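Local coordinates for RagB/SusD domain protein (Flavobacterium johnsoniae, PDB 5J90) that binds chitin as a SusD homolog encoded in a polysaccharide utilization locus and probably captures chitin chains at the outer membrane for uptake, at residues Ala435-Asp438 with Tyr439-Thr442; Gly496-Val499 with Trp500-Asn504. All blocks are in the same frame, centred on the assembly; numbering follows the deposited sequence.

Contact 1. Residues Ala435-Asp438 with Tyr439-Thr442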
loop_
_atom_site.group_PDB
_atom_site.type_symbol
_atom_site.label_atom_id
_atom_site.label_comp_id
_atom_site.label_asym_id
_atom_site.label_seq_id
_atom_site.Cartn_x
_atom_site.Cartn_y
_atom_site.Cartn_z
ATOM N N ALA A 435 17.101 10.524 -3.511
ATOM C CA ALA A 435 16.292 11.007 -4.628
ATOM C C ALA A 435 15.315 9.945 -5.124
ATOM O O ALA A 435 14.169 10.260 -5.454
ATOM C CB ALA A 435 17.195 11.493 -5.780
ATOM N N TRP A 436 15.772 8.692 -5.186
ATOM C CA TRP A 436 14.907 7.566 -5.577
ATOM C C TRP A 436 13.774 7.365 -4.567
ATOM O O TRP A 436 12.618 7.148 -4.950
ATOM C CB TRP A 436 15.742 6.282 -5.737
ATOM C CG TRP A 436 14.970 5.023 -6.055
ATOM C CD1 TRP A 436 14.006 4.860 -7.016
ATOM C CD2 TRP A 436 15.132 3.748 -5.427
ATOM N NE1 TRP A 436 13.546 3.557 -7.007
ATOM C CE2 TRP A 436 14.229 2.856 -6.045
ATOM C CE3 TRP A 436 15.962 3.272 -4.401
ATOM C CZ2 TRP A 436 14.119 1.517 -5.654
ATOM C CZ3 TRP A 436 15.861 1.941 -4.020
ATOM C CH2 TRP A 436 14.946 1.080 -4.648
ATOM N N SER A 437 14.089 7.444 -3.280
ATOM C CA SER A 437 13.039 7.327 -2.267
ATOM C C SER A 437 12.018 8.468 -2.361
ATOM O O SER A 437 10.809 8.233 -2.319
ATOM C CB SER A 437 13.658 7.238 -0.874
ATOM O OG SER A 437 14.414 6.043 -0.778
ATOM N N ASP A 438 12.496 9.702 -2.508
ATOM C CA ASP A 438 11.597 10.846 -2.651
ATOM C C ASP A 438 10.756 10.753 -3.924
ATOM O O ASP A 438 9.577 11.137 -3.925
ATOM C CB ASP A 438 12.419 12.135 -2.656
ATOM C CG ASP A 438 11.966 13.149 -1.624
ATOM O OD1 ASP A 438 11.183 12.834 -0.698
ATOM O OD2 ASP A 438 12.418 14.301 -1.758
ATOM N N TYR A 439 11.334 10.234 -5.007
ATOM C CA TYR A 439 10.605 10.075 -6.257
ATOM C C TYR A 439 9.507 9.031 -6.093
ATOM O O TYR A 439 8.383 9.206 -6.570
ATOM C CB TYR A 439 11.529 9.672 -7.415
ATOM C CG TYR A 439 10.740 9.344 -8.659
ATOM C CD1 TYR A 439 10.291 10.347 -9.509
ATOM C CD2 TYR A 439 10.402 8.025 -8.963
ATOM C CE1 TYR A 439 9.545 10.048 -10.639
ATOM C CE2 TYR A 439 9.658 7.718 -10.087
ATOM C CZ TYR A 439 9.233 8.733 -10.921
ATOM O OH TYR A 439 8.498 8.426 -12.050
ATOM N N ARG A 440 9.830 7.924 -5.437
ATOM C CA ARG A 440 8.802 6.916 -5.197
ATOM C C ARG A 440 7.647 7.507 -4.383
ATOM O O ARG A 440 6.473 7.318 -4.722
ATOM C CB ARG A 440 9.406 5.679 -4.517
ATOM C CG ARG A 440 10.228 4.801 -5.465
ATOM C CD ARG A 440 10.868 3.613 -4.747
ATOM N NE ARG A 440 11.968 4.034 -3.873
ATOM C CZ ARG A 440 12.452 3.283 -2.889
ATOM N NH1 ARG A 440 11.919 2.092 -2.634
ATOM N NH2 ARG A 440 13.449 3.732 -2.137
ATOM N N ARG A 441 7.969 8.228 -3.316
ATOM C CA ARG A 441 6.920 8.789 -2.475
ATOM C C ARG A 441 6.072 9.848 -3.176
ATOM O O ARG A 441 4.850 9.807 -3.084
ATOM C CB ARG A 441 7.500 9.368 -1.192
ATOM C CG ARG A 441 6.432 9.989 -0.291
ATOM C CD ARG A 441 7.019 10.479 1.006
ATOM N NE ARG A 441 7.966 11.577 0.813
ATOM C CZ ARG A 441 7.639 12.869 0.804
ATOM N NH1 ARG A 441 6.376 13.254 0.951
ATOM N NH2 ARG A 441 8.585 13.782 0.640
ATOM N N THR A 442 6.711 10.786 -3.874
ATOM C CA THR A 442 6.015 11.977 -4.362
ATOM C C THR A 442 5.693 11.963 -5.845
ATOM O O THR A 442 4.808 12.693 -6.291
ATOM C CB THR A 442 6.825 13.267 -4.099
ATOM O OG1 THR A 442 8.013 13.275 -4.918
ATOM C CG2 THR A 442 7.203 13.396 -2.632
HETATM O O HOH W 1 10.705 11.085 1.224
#
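The guanidinium of Arg440 lies flat on the indole of Trp436, one turn earlier in helix 432-442 of this SusD-like fold. The planes are 10° apart and the centres 3.5 Å. CZ of Arg440 stands almost straight above the six-membered ring of Trp436, a cation-pi contact, while CD makes a CH-pi contact over the five-membered ring. A bend at chi3 (-72°) folds the arginine back over the ring. Arg440 NH2 gives a weak hydrogen bond to Ser437 OG at 2.8 Å. Outside the helix turn, Arg440 NH1 bonds to the carbonyls of Arg466 and Asp132, and Trp436 NE1 to that of Val465. The stack is thus held at both partners.

Asp438 and Arg441 run side by side. Arg441 NH2 meets the syn side of Asp438 OD1 at 3.1 Å in a salt bridge, tilted 29° out of the carboxylate plane. Water 1 joins OD1 to Arg441 NE. Each charge has a second partner: Lys424 for Asp438 and Glu341 for Arg441. This gives a buried network of alternating charges. At the helix end, Asp438 O takes two bonds from opposite faces of its plane, from Thr442 N at 2.9 Å and Thr442 OG1 at 2.8 Å.

Contact 2. Residues Gly496-Val499 with Trp500-Asn504. With EDO (1,2-ethanediol), chain E.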
loop_
_atom_site.group_PDB
_atom_site.type_symbol
_atom_site.label_atom_id
_atom_site.label_comp_id
_atom_site.label_asym_id
_atom_site.label_seq_id
_atom_site.Cartn_x
_atom_site.Cartn_y
_atom_site.Cartn_z
ATOM N N GLY A 496 8.291 -4.665 -8.377
ATOM C CA GLY A 496 7.088 -3.870 -8.530
ATOM C C GLY A 496 6.241 -3.762 -7.277
ATOM O O GLY A 496 5.350 -2.922 -7.200
ATOM N N THR A 497 6.503 -4.616 -6.290
ATOM C CA THR A 497 5.718 -4.608 -5.063
ATOM C C THR A 497 6.122 -3.431 -4.183
ATOM O O THR A 497 7.298 -3.206 -3.941
ATOM C CB THR A 497 5.893 -5.930 -4.299
ATOM O OG1 THR A 497 5.379 -6.994 -5.111
ATOM C CG2 THR A 497 5.148 -5.917 -2.968
ATOM N N ARG A 498 5.137 -2.682 -3.705
ATOM C CA ARG A 498 5.413 -1.475 -2.919
ATOM C C ARG A 498 5.747 -1.773 -1.466
ATOM O O ARG A 498 5.048 -2.552 -0.803
ATOM C CB ARG A 498 4.214 -0.524 -2.987
ATOM C CG ARG A 498 4.093 0.168 -4.324
ATOM C CD ARG A 498 2.704 0.782 -4.538
ATOM N NE ARG A 498 2.693 1.501 -5.807
ATOM C CZ ARG A 498 2.985 2.789 -5.946
ATOM N NH1 ARG A 498 3.268 3.525 -4.880
ATOM N NH2 ARG A 498 2.981 3.339 -7.161
ATOM N N VAL A 499 6.823 -1.167 -0.975
ATOM C CA VAL A 499 7.143 -1.235 0.452
ATOM C C VAL A 499 6.096 -0.451 1.248
ATOM O O VAL A 499 5.334 0.349 0.684
ATOM C CB VAL A 499 8.574 -0.732 0.789
ATOM C CG1 VAL A 499 9.611 -1.494 -0.032
ATOM C CG2 VAL A 499 8.714 0.779 0.569
ATOM N N TRP A 500 6.054 -0.690 2.556
ATOM C CA TRP A 500 5.045 -0.103 3.439
ATOM C C TRP A 500 4.838 1.409 3.291
ATOM O O TRP A 500 3.688 1.859 3.187
ATOM C CB TRP A 500 5.370 -0.514 4.879
ATOM C CG TRP A 500 4.696 0.232 5.990
ATOM C CD1 TRP A 500 3.434 0.038 6.480
ATOM C CD2 TRP A 500 5.280 1.272 6.787
ATOM N NE1 TRP A 500 3.196 0.905 7.529
ATOM C CE2 TRP A 500 4.314 1.673 7.734
ATOM C CE3 TRP A 500 6.528 1.903 6.788
ATOM C CZ2 TRP A 500 4.558 2.684 8.669
ATOM C CZ3 TRP A 500 6.768 2.904 7.710
ATOM C CH2 TRP A 500 5.788 3.286 8.642
ATOM N N TRP A 501 5.904 2.213 3.266
ATOM C CA TRP A 501 5.680 3.664 3.163
ATOM C C TRP A 501 5.268 4.110 1.760
ATOM O O TRP A 501 4.733 5.206 1.594
ATOM C CB TRP A 501 6.862 4.511 3.687
ATOM C CG TRP A 501 8.213 4.245 3.048
ATOM C CD1 TRP A 501 9.273 3.629 3.655
ATOM C CD2 TRP A 501 8.664 4.617 1.730
ATOM N NE1 TRP A 501 10.350 3.571 2.796
ATOM C CE2 TRP A 501 10.009 4.173 1.609
ATOM C CE3 TRP A 501 8.081 5.289 0.648
ATOM C CZ2 TRP A 501 10.765 4.359 0.442
ATOM C CZ3 TRP A 501 8.835 5.474 -0.511
ATOM C CH2 TRP A 501 10.165 5.003 -0.605
ATOM N N ASP A 502 5.501 3.263 0.759
ATOM C CA ASP A 502 5.259 3.607 -0.644
ATOM C C ASP A 502 3.836 3.252 -1.054
ATOM O O ASP A 502 3.601 2.631 -2.088
ATOM C CB ASP A 502 6.289 2.872 -1.525
ATOM C CG ASP A 502 6.318 3.359 -2.961
ATOM O OD1 ASP A 502 5.878 4.503 -3.211
ATOM O OD2 ASP A 502 6.807 2.586 -3.825
ATOM N N VAL A 503 2.877 3.662 -0.237
ATOM C CA VAL A 503 1.486 3.290 -0.464
ATOM C C VAL A 503 0.937 3.965 -1.720
ATOM O O VAL A 503 1.297 5.103 -2.050
ATOM C CB VAL A 503 0.635 3.622 0.789
ATOM C CG1 VAL A 503 0.703 5.080 1.106
ATOM C CG2 VAL A 503 -0.813 3.165 0.620
ATOM N N ASN A 504 0.082 3.252 -2.448
ATOM C CA ASN A 504 -0.605 3.867 -3.578
ATOM C C ASN A 504 -1.696 4.823 -3.100
ATOM O O ASN A 504 -2.862 4.443 -2.928
ATOM C CB ASN A 504 -1.210 2.818 -4.508
ATOM C CG ASN A 504 -1.805 3.442 -5.733
ATOM O OD1 ASN A 504 -1.137 4.197 -6.430
ATOM N ND2 ASN A 504 -3.071 3.171 -5.991
HETATM C C1 EDO E . 0.752 7.512 -6.434
HETATM O O1 EDO E . 0.634 7.600 -7.868
HETATM C C2 EDO E . 1.527 6.263 -6.039
HETATM O O2 EDO E . 2.802 6.180 -6.698
HETATM O O HOH W 2 3.815 6.181 -3.224
HETATM O O HOH W 3 8.128 0.603 -2.701
#
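The side chain of Arg498 grips both the backbone and the carboxylate of Asp502 with a single nitrogen. Its NH1 donates to Asp502 O at 3.0 Å, nearly straight at 166°. The oxygen lies in the guanidinium plane, yet the donor stands above the carbonyl plane. The same NH1 forms a salt bridge with Asp502 OD1 at 3.2 Å. The side chain is extended from CG to NE and crosses that of Asp502 at about a right angle. Asp502 OD1 also forms a salt bridge with Arg466, so one carboxylate oxygen draws two arginines together. Arg498 NH2 binds O2 of an ethanediol at 2.9 Å and the carbonyl of Gly490 of the second subunit.

Water 3 accepts from Val499 N and donates to Asp502 OD2 at 2.6 Å. It bridges the two ends of the turn. Val499 CG2 sits over the face of the Trp501 indole, 3.9 Å from the centroid of the five-membered ring. Trp501 NE1 is hydrogen-bonded to Asp132. Asp502 N closes the backbone with a bond to Val499 O at 2.9 Å. Asp502 is itself the centre of an inverse gamma turn. The core of the contact is a type I beta turn from Val499 to Asp502, with the salt bridge from Arg498 bracing its last residue.

In the fold
Along the chain, contact 1 comes first and is complete before contact 2 begins. The two are in series and neither encloses the other. Contact 1 joins successive turns at the end of helix 432-442. The chain then runs through helices 472-477 and 479-489 to the C-terminal loop, where contact 2 closes a tight turn. There the loop packs against helix 432-442, with the contact centres about 11 Å apart. Trp501 CH2 packs 3.7 Å from Arg440 CZ. Arg466 serves both contacts, its carbonyl in one and its guanidinium in the other. Contact 1 adjoins helices 113-134, 196-213 and 413-428. Contact 2 reaches helix 154-177 and the second subunit.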